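Local coordinates for TPR repeat-containing protein (Cytophaga hutchinsonii, PDB 3U4T) that is of unknown function but, as a tetratricopeptide repeat protein, probably binds partner proteins on its array of stacked helices, at residues A[229-233]-A[234-238]; A[252-255]-A[256-259]; A[200-203]-A[204-207]. The protein carries 1 engineered substitution. All coordinates share one frame; numbering follows the deposited sequence.

All three interactions are local contacts in the last helices of the chain. In chain order they run 3, 1, 2. Interaction 3 lies within helix 199-209. Interaction 1 is the turn from helix 217-233 into helix 237-250. Interaction 2 starts helix 255-261. The centre of interaction 1 is about 17 Å from the centre of each of the others, and it touches both. Tyr229 OH packs 4.2 Å from Lys256 CG, and Tyr231 OH lies 4.3 Å from Glu203 OE2. Lys199 serves both of those last two groups. Interactions 2 and 3 do not touch; their nearest atoms are about 13 Å apart. None of the three involves a ligand.

Interaction 1 of 3, residues A[229-233]-A[234-238]; sequences YYYTI and NRDKV
Asn234 folds its side chain back over Tyr230, one turn earlier, where helix 217-233 ends. Its CG stands beside its own backbone N (chi1 -74°), and this swings the amide back toward the helix. Near the root, Asn234 CB passes 3.5 Å from Tyr230 O. Next along, Asn234 CG lies 4.0 Å from Tyr230 CZ. At the tip, ND2 meets two groups of Tyr230. It donates to Tyr230 O over 2.7 Å, and that oxygen lies close to the amide plane of Asn234. ND2 also sits over the centre of the Tyr230 ring, 3.2 Å above its plane. The ring and amide planes are 40° apart, so the amide is tilted on the ring. Tyr230 O is gripped a second time by Asn234 N at 3.0 Å. The two donors come from opposite faces of the carbonyl plane. With an alanine here in place of Tyr230, ND2 would probably keep its carbonyl but lose the ring beneath it, leaving the amide freer to turn.

The backbone then closes the helix with a Schellman motif. Asp236 N bonds to Tyr231 O at 2.7 Å, and Arg235 N to Thr232 O at 2.9 Å. Arg235, with positive phi, is the C' residue. Asp236 lies alongside Tyr231, with its CB 3.9 Å from Tyr231 CD1. Their polar ends turn elsewhere. Tyr231 OH bonds to Lys199 NZ, and Asp236 OD1 caps Lys239 N as helix 237-250 begins.

Two helix ends are thus joined by a short turn. Tyr230 O takes a side-chain and a main-chain donor, the next two carbonyls take backbone amides, and an acidic N-cap serves the next helix. The Asn234 amide is probably steadied further by the electron-rich face of Tyr230.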
# COMPACT_ATOMS: atom_id res chain seq x y z
N TYR A 229 12.37 6.12 -26.70
CA TYR A 229 13.49 7.03 -26.48
C TYR A 229 14.79 6.26 -26.57
O TYR A 229 15.76 6.73 -27.16
CB TYR A 229 13.38 7.71 -25.11
CG TYR A 229 12.27 8.74 -25.00
CD1 TYR A 229 12.12 9.75 -25.96
CD2 TYR A 229 11.37 8.72 -23.93
CE1 TYR A 229 11.11 10.72 -25.85
CE2 TYR A 229 10.36 9.68 -23.81
CZ TYR A 229 10.24 10.68 -24.77
OH TYR A 229 9.26 11.64 -24.64
N TYR A 230 14.82 5.07 -26.00
CA TYR A 230 16.03 4.26 -26.05
C TYR A 230 16.45 4.10 -27.51
O TYR A 230 17.62 4.24 -27.86
CB TYR A 230 15.77 2.87 -25.48
CG TYR A 230 16.93 1.93 -25.71
CD1 TYR A 230 18.03 1.93 -24.86
CD2 TYR A 230 16.94 1.07 -26.81
CE1 TYR A 230 19.12 1.11 -25.09
CE2 TYR A 230 18.03 0.24 -27.06
CZ TYR A 230 19.12 0.26 -26.20
OH TYR A 230 20.17 -0.58 -26.43
N TYR A 231 15.47 3.79 -28.35
CA TYR A 231 15.73 3.56 -29.76
C TYR A 231 16.00 4.81 -30.57
O TYR A 231 16.66 4.73 -31.60
CB TYR A 231 14.60 2.74 -30.39
CG TYR A 231 14.71 1.27 -30.07
CD1 TYR A 231 15.92 0.58 -30.27
CD2 TYR A 231 13.62 0.56 -29.59
CE1 TYR A 231 16.03 -0.79 -30.00
CE2 TYR A 231 13.71 -0.80 -29.31
CZ TYR A 231 14.91 -1.47 -29.52
OH TYR A 231 14.98 -2.82 -29.23
N THR A 232 15.48 5.95 -30.13
CA THR A 232 15.74 7.20 -30.83
C THR A 232 17.21 7.53 -30.54
O THR A 232 17.96 7.92 -31.43
CB THR A 232 14.86 8.31 -30.31
OG1 THR A 232 13.49 7.96 -30.55
CG2 THR A 232 15.17 9.62 -31.00
N ILE A 233 17.62 7.34 -29.30
CA ILE A 233 19.00 7.59 -28.92
C ILE A 233 19.89 6.71 -29.78
O ILE A 233 20.90 7.17 -30.32
CB ILE A 233 19.24 7.22 -27.44
CG1 ILE A 233 18.48 8.19 -26.54
CG2 ILE A 233 20.74 7.24 -27.15
CD1 ILE A 233 18.37 7.74 -25.09
N ASN A 234 19.50 5.44 -29.92
CA ASN A 234 20.28 4.49 -30.70
C ASN A 234 20.01 4.58 -32.20
O ASN A 234 20.43 3.72 -32.98
CB ASN A 234 20.03 3.08 -30.18
CG ASN A 234 20.73 2.84 -28.86
OD1 ASN A 234 21.93 2.56 -28.83
ND2 ASN A 234 20.01 2.97 -27.76
N ARG A 235 19.32 5.65 -32.60
CA ARG A 235 19.02 5.92 -34.00
C ARG A 235 18.26 4.84 -34.77
O ARG A 235 18.44 4.69 -35.98
CB ARG A 235 20.32 6.26 -34.73
CG ARG A 235 20.96 7.57 -34.28
CD ARG A 235 22.31 7.81 -34.94
NE ARG A 235 22.79 9.17 -34.74
CZ ARG A 235 23.92 9.65 -35.24
NH1 ARG A 235 24.70 8.87 -35.98
NH2 ARG A 235 24.28 10.90 -35.01
N ASP A 236 17.40 4.10 -34.08
CA ASP A 236 16.61 3.06 -34.73
C ASP A 236 15.17 3.56 -34.95
O ASP A 236 14.26 3.22 -34.19
CB ASP A 236 16.56 1.79 -33.87
CG ASP A 236 16.05 0.59 -34.65
OD1 ASP A 236 15.14 0.76 -35.48
OD2 ASP A 236 16.57 -0.53 -34.41
N LYS A 237 14.99 4.37 -35.98
CA LYS A 237 13.68 4.93 -36.34
C LYS A 237 12.62 3.83 -36.44
O LYS A 237 11.50 3.98 -35.95
CB LYS A 237 13.79 5.67 -37.68
CG LYS A 237 12.52 6.36 -38.16
CD LYS A 237 12.51 7.83 -37.77
CE LYS A 237 11.30 8.55 -38.33
NZ LYS A 237 11.18 9.96 -37.83
N VAL A 238 12.98 2.73 -37.08
CA VAL A 238 12.06 1.61 -37.26
C VAL A 238 11.40 1.15 -35.95
O VAL A 238 10.18 1.17 -35.82
CB VAL A 238 12.77 0.39 -37.89
CG1 VAL A 238 11.85 -0.82 -37.89
CG2 VAL A 238 13.21 0.73 -39.31

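Interaction 2 of 3, residues A[252-255]-A[256-259]; sequences PTNK and KAID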
# COMPACT_ATOMS: atom_id res chain seq x y z
N PRO A 252 -4.87 7.43 -28.62
CA PRO A 252 -4.84 8.14 -29.90
C PRO A 252 -4.47 9.61 -29.83
O PRO A 252 -4.02 10.20 -30.82
CB PRO A 252 -6.26 7.93 -30.43
CG PRO A 252 -6.65 6.62 -29.85
CD PRO A 252 -6.17 6.77 -28.43
N THR A 253 -4.66 10.21 -28.66
CA THR A 253 -4.39 11.63 -28.45
C THR A 253 -3.06 11.94 -27.76
O THR A 253 -2.77 13.10 -27.48
CB THR A 253 -5.50 12.27 -27.60
OG1 THR A 253 -5.18 12.14 -26.21
CG2 THR A 253 -6.84 11.57 -27.85
N ASN A 254 -2.26 10.92 -27.48
CA ASN A 254 -1.00 11.14 -26.78
C ASN A 254 -0.06 12.08 -27.54
O ASN A 254 0.42 11.75 -28.63
CB ASN A 254 -0.30 9.82 -26.51
CG ASN A 254 0.81 9.96 -25.49
OD1 ASN A 254 1.67 10.83 -25.62
ND2 ASN A 254 0.79 9.12 -24.47
N LYS A 255 0.22 13.23 -26.94
CA LYS A 255 1.06 14.25 -27.55
C LYS A 255 2.54 13.89 -27.76
O LYS A 255 3.14 14.29 -28.76
CB LYS A 255 0.94 15.54 -26.74
CG LYS A 255 -0.50 15.95 -26.45
CD LYS A 255 -0.60 17.36 -25.87
CE LYS A 255 -1.01 18.38 -26.93
NZ LYS A 255 -0.12 18.40 -28.12
N LYS A 256 3.14 13.15 -26.82
CA LYS A 256 4.54 12.75 -26.94
C LYS A 256 4.74 11.82 -28.14
O LYS A 256 5.68 11.99 -28.92
CB LYS A 256 5.02 12.01 -25.68
CG LYS A 256 5.28 12.87 -24.45
CD LYS A 256 4.02 13.06 -23.61
CE LYS A 256 3.03 14.04 -24.24
NZ LYS A 256 1.70 13.44 -24.51
N ALA A 257 3.87 10.83 -28.27
CA ALA A 257 3.97 9.87 -29.37
C ALA A 257 3.62 10.49 -30.72
O ALA A 257 4.14 10.07 -31.76
CB ALA A 257 3.05 8.68 -29.10
N ILE A 258 2.75 11.49 -30.70
CA ILE A 258 2.36 12.14 -31.94
C ILE A 258 3.55 12.92 -32.50
O ILE A 258 3.90 12.78 -33.67
CB ILE A 258 1.18 13.09 -31.70
CG1 ILE A 258 -0.10 12.28 -31.46
CG2 ILE A 258 0.99 14.01 -32.88
CD1 ILE A 258 -1.28 13.12 -30.99
N ASP A 259 4.17 13.71 -31.64
CA ASP A 259 5.31 14.54 -32.02
C ASP A 259 6.59 13.74 -32.28
O ASP A 259 7.50 14.22 -32.97
CB ASP A 259 5.56 15.58 -30.93
CG ASP A 259 4.34 16.42 -30.64
OD1 ASP A 259 3.82 17.06 -31.58
OD2 ASP A 259 3.89 16.45 -29.48
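With chi1 at -165°, Asn254 swings CG opposite its own backbone N, which carries OD1 over the first turn of helix 255-261. Lys256 bends at chi2, chi3 and chi4, and these bends curl its NZ back to the same oxygen. The two side chains cross at about a right angle. Lys256 NZ donates to Asn254 OD1 over 2.8 Å, from well above the carbonyl plane. Two weak bonds from the backbone join it there: Lys256 N reaches Asn254 OD1 at 3.0 Å and Ala257 N reaches it at 3.4 Å. Asn254 is thus the N-cap of the helix. Its oxygen serves amides at the start of the helix, and the ammonium group probably polarises it further.

The main-chain oxygen of Asn254 is used as well. Ile258 N bonds to Asn254 O at 3.1 Å. Ile258 CG1 packs tightly against Asn254 O, at 2.9 Å, and Ile258 CD1 extends to 3.8 Å from Thr253 O.

Three of these residues face helix 237-250, which comes just before in the chain. Asn254 touches Ile247, Ala257 packs on Trp244 and Leu248, and Ile258 also meets Leu248. These contacts seat helix 255-261 against helix 237-250.

Interaction 3 of 3, residues A[200-203]-A[204-207]; sequences PYYE and KLIE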
# COMPACT_ATOMS: atom_id res chain seq x y z
N PRO A 200 15.46 -4.24 -20.57
CA PRO A 200 14.87 -5.56 -20.38
C PRO A 200 13.65 -5.63 -19.47
O PRO A 200 12.71 -6.40 -19.74
CB PRO A 200 16.03 -6.37 -19.82
CG PRO A 200 16.84 -5.34 -19.09
CD PRO A 200 16.85 -4.21 -20.08
N TYR A 201 13.65 -4.86 -18.39
CA TYR A 201 12.52 -4.89 -17.46
C TYR A 201 11.25 -4.32 -18.07
O TYR A 201 10.16 -4.86 -17.88
CB TYR A 201 12.91 -4.17 -16.16
CG TYR A 201 14.16 -4.78 -15.58
CD1 TYR A 201 14.18 -6.12 -15.16
CD2 TYR A 201 15.36 -4.08 -15.57
CE1 TYR A 201 15.35 -6.74 -14.77
CE2 TYR A 201 16.55 -4.69 -15.18
CZ TYR A 201 16.54 -6.02 -14.78
OH TYR A 201 17.71 -6.65 -14.45
N TYR A 202 11.38 -3.23 -18.83
CA TYR A 202 10.22 -2.64 -19.47
C TYR A 202 9.74 -3.57 -20.59
O TYR A 202 8.54 -3.64 -20.89
CB TYR A 202 10.55 -1.24 -20.05
CG TYR A 202 10.39 -0.11 -19.05
CD1 TYR A 202 9.24 -0.00 -18.27
CD2 TYR A 202 11.39 0.85 -18.87
CE1 TYR A 202 9.08 1.03 -17.34
CE2 TYR A 202 11.24 1.90 -17.94
CZ TYR A 202 10.08 1.97 -17.18
OH TYR A 202 9.92 2.95 -16.23
N GLU A 203 10.68 -4.30 -21.19
CA GLU A 203 10.33 -5.22 -22.26
C GLU A 203 9.52 -6.35 -21.64
O GLU A 203 8.51 -6.77 -22.21
CB GLU A 203 11.57 -5.76 -22.97
CG GLU A 203 12.22 -4.73 -23.88
CD GLU A 203 13.50 -5.22 -24.53
OE1 GLU A 203 14.31 -5.87 -23.83
OE2 GLU A 203 13.70 -4.94 -25.73
N LYS A 204 9.94 -6.82 -20.47
CA LYS A 204 9.20 -7.88 -19.79
C LYS A 204 7.85 -7.35 -19.30
O LYS A 204 6.86 -8.08 -19.28
CB LYS A 204 10.01 -8.42 -18.61
CG LYS A 204 10.71 -9.75 -18.90
CD LYS A 204 9.70 -10.91 -18.96
CE LYS A 204 10.40 -12.27 -19.08
NZ LYS A 204 9.50 -13.40 -18.69
N LEU A 205 7.83 -6.08 -18.92
CA LEU A 205 6.60 -5.44 -18.45
C LEU A 205 5.55 -5.48 -19.55
O LEU A 205 4.38 -5.76 -19.31
CB LEU A 205 6.86 -3.99 -18.08
CG LEU A 205 5.59 -3.37 -17.51
CD1 LEU A 205 5.41 -3.85 -16.08
CD2 LEU A 205 5.70 -1.87 -17.52
N ILE A 206 5.99 -5.17 -20.77
CA ILE A 206 5.09 -5.19 -21.92
C ILE A 206 4.75 -6.65 -22.21
O ILE A 206 3.65 -6.96 -22.66
CB ILE A 206 5.77 -4.57 -23.17
CG1 ILE A 206 5.99 -3.08 -22.97
CG2 ILE A 206 4.92 -4.82 -24.40
CD1 ILE A 206 6.79 -2.42 -24.09
N GLU A 207 5.70 -7.55 -21.95
CA GLU A 207 5.48 -8.97 -22.18
C GLU A 207 4.26 -9.41 -21.39
O GLU A 207 3.26 -9.86 -21.96
CB GLU A 207 6.70 -9.80 -21.75
CG GLU A 207 7.50 -10.39 -22.92
CD GLU A 207 8.79 -11.07 -22.47
OE1 GLU A 207 8.71 -12.00 -21.64
OE2 GLU A 207 9.88 -10.68 -22.94
O HOH W 1 9.42 -7.82 -24.72
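Pro200 O accepts from Lys204 N at 2.9 Å, the first of four consecutive bonds along helix 199-209 from N-H of residue i+4 to C=O of residue i. Leu205 N bonds to Tyr201 O at 2.8 Å. Ile206 N reaches Tyr202 O, and Glu207 N reaches Glu203 O. The alpha-helical pattern is unbroken here; Pro200, which has no N-H to give, takes part through its carbonyl.

The apolar contact is between Tyr202 and Leu205. The two side chains lie side by side and point the same way. Leu205 CD2 comes to the edge of the tyrosine ring, near its plane, and is 4.1 Å from Tyr202 CD1. Leu205 has CG anti to its backbone N (chi1 -177°), and from there the CD2 branch extends to the ring. Ile206 lies against the backbone instead, with its CG1 3.3 Å from Tyr202 O.

The protein belongs to the tetratricopeptide repeat family, whose helices pack side by side, and the packing here is consistent with that. Tyr202 is buried between helix 176-189 (Ala183, Arg184) and helix 217-233, where Leu205 and Ile206 also rest on Ala223. Its OH bonds to Glu222 OE1.

The charged contacts lie along the helix surface. Lys204 NZ and Glu207 OE1 form a salt bridge at 3.4 Å. Glu203 OE2 pairs with Lys199 NZ. The Glu203 chain runs extended beyond CG, and Glu203 OE1 stays 6.6 Å from Glu207 OE2.

One water links the backbone of Glu203 to the carboxylate of Glu207. Glu203 O, already bonded to Glu207 N, accepts from this water at 2.9 Å, and the water donates weakly to Glu207 OE2 at 3.4 Å.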